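Hypothetical protein DUF871 (Enterococcus faecalis, PDB 2P0O) is of unknown function but is probably a 6-phospho-N-acetylmuramidase, with a TIM barrel followed by a cyclophilin-like domain. Local coordinates at residues A[340-343]-A[344-347]. Residues are numbered along the deposited sequence; the frame is centred on the assembly and turned at random.
Sequences DKDQ and TILP. Unlike the reference sequence in segment 340-343: D340 (reference Glu).
I345 and D342 lie side by side, three residues apart on a short helical turn. I345 N gives a hydrogen bond to D342 O (2.9 Å). L346 N makes a longer one to Q343 O (3.3 Å). Both are i to i-3 bonds, as in 3-10 winding.

The tight side is formed by D342 and I345. I345 CB lies 3.2 Å from D342 O. Further out, I345 CD1 rests alongside the carboxylate, 3.8 Å from D342 OD1. It gets there because CG1 sits beside the backbone N (chi1 -62°) and the chain then runs extended. The buried D342 carboxylate is well satisfied: OD2 takes a salt bridge from R229 and a bond from E246 N, and OD1 is bonded by Q233 NE2.

Two meetings are looser. Q343 CG only grazes L346 CD1 (4.2 Å), though L346 itself is buried against L245 and L323. Q343 NE2 instead donates a hydrogen bond to I338 O. On the T344 side, a water donates to K341 O (3.2 Å). The same water is 3.1 Å from T344 OG1. P347 lies at the exposed end and touches Q343 O through CD (3.6 Å).

The turn lies between strands 332-337 and 354-359, in the C-terminal family region. F243 and L245 pack on I345 from that region. Salt bridges from K341 to D181 and D342 to R229, with I345 packing on F204 and A205, tie the turn to the N-terminal barrel region. The arginine probably keeps D342 ionised.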
loop_
_atom_site.group_PDB
_atom_site.type_symbol
_atom_site.label_atom_id
_atom_site.label_comp_id
_atom_site.label_asym_id
_atom_site.label_seq_id
_atom_site.Cartn_x
_atom_site.Cartn_y
_atom_site.Cartn_z
ATOM N N ASP A 340 15.049 -0.377 -11.356
ATOM C CA ASP A 340 14.678 0.986 -10.953
ATOM C C ASP A 340 13.394 0.975 -10.122
ATOM O O ASP A 340 13.333 1.563 -9.043
ATOM C CB ASP A 340 14.501 1.890 -12.184
ATOM C CG ASP A 340 14.480 3.358 -11.837
ATOM O OD1 ASP A 340 14.299 3.685 -10.650
ATOM O OD2 ASP A 340 14.647 4.207 -12.759
ATOM N N LYS A 341 12.387 0.289 -10.641
ATOM C CA LYS A 341 11.061 0.219 -10.035
ATOM C C LYS A 341 11.064 -0.400 -8.623
ATOM O O LYS A 341 10.190 -0.098 -7.813
ATOM C CB LYS A 341 10.083 -0.508 -10.995
ATOM C CG LYS A 341 8.844 -1.184 -10.340
ATOM C CD LYS A 341 7.593 -0.268 -10.261
ATOM C CE LYS A 341 6.285 -1.083 -10.185
ATOM N NZ LYS A 341 5.000 -0.235 -10.360
ATOM N N ASP A 342 12.041 -1.238 -8.302
ATOM C CA ASP A 342 12.051 -1.851 -6.978
ATOM C C ASP A 342 12.910 -1.108 -5.968
ATOM O O ASP A 342 12.908 -1.421 -4.776
ATOM C CB ASP A 342 12.424 -3.343 -7.042
ATOM C CG ASP A 342 11.321 -4.183 -7.663
ATOM O OD1 ASP A 342 10.165 -3.701 -7.731
ATOM O OD2 ASP A 342 11.597 -5.315 -8.120
ATOM N N GLN A 343 13.601 -0.077 -6.424
ATOM C CA GLN A 343 14.510 0.608 -5.513
ATOM C C GLN A 343 13.854 1.333 -4.336
ATOM O O GLN A 343 14.514 1.592 -3.354
ATOM C CB GLN A 343 15.425 1.549 -6.310
ATOM C CG GLN A 343 16.527 0.752 -7.038
ATOM C CD GLN A 343 17.448 1.635 -7.844
ATOM O OE1 GLN A 343 17.669 2.772 -7.489
ATOM N NE2 GLN A 343 17.984 1.111 -8.933
ATOM N N THR A 344 12.575 1.690 -4.418
ATOM C CA THR A 344 11.916 2.260 -3.239
ATOM C C THR A 344 11.607 1.210 -2.146
ATOM O O THR A 344 11.152 1.547 -1.073
ATOM C CB THR A 344 10.630 2.994 -3.577
ATOM O OG1 THR A 344 9.769 2.117 -4.321
ATOM C CG2 THR A 344 10.924 4.293 -4.380
ATOM N N ILE A 345 11.829 -0.062 -2.435
ATOM C CA ILE A 345 11.691 -1.109 -1.420
ATOM C C ILE A 345 12.917 -1.113 -0.497
ATOM O O ILE A 345 12.814 -1.432 0.709
ATOM C CB ILE A 345 11.527 -2.502 -2.081
ATOM C CG1 ILE A 345 10.256 -2.515 -2.929
ATOM C CG2 ILE A 345 11.537 -3.629 -1.022
ATOM C CD1 ILE A 345 10.188 -3.700 -3.950
ATOM N N LEU A 346 14.067 -0.721 -1.046
ATOM C CA LEU A 346 15.334 -0.764 -0.274
ATOM C C LEU A 346 15.328 -0.100 1.096
ATOM O O LEU A 346 15.846 -0.700 2.000
ATOM C CB LEU A 346 16.570 -0.274 -1.074
ATOM C CG LEU A 346 16.892 -1.051 -2.365
ATOM C CD1 LEU A 346 17.899 -0.291 -3.230
ATOM C CD2 LEU A 346 17.374 -2.488 -2.029
ATOM N N PRO A 347 14.824 1.154 1.233
ATOM C CA PRO A 347 14.743 1.733 2.597
ATOM C C PRO A 347 13.745 1.026 3.530
ATOM O O PRO A 347 13.717 1.327 4.720
ATOM C CB PRO A 347 14.265 3.171 2.366
ATOM C CG PRO A 347 14.265 3.402 0.879
ATOM C CD PRO A 347 14.332 2.087 0.195
HETATM O O HOH W 1 8.903 2.756 -7.238
#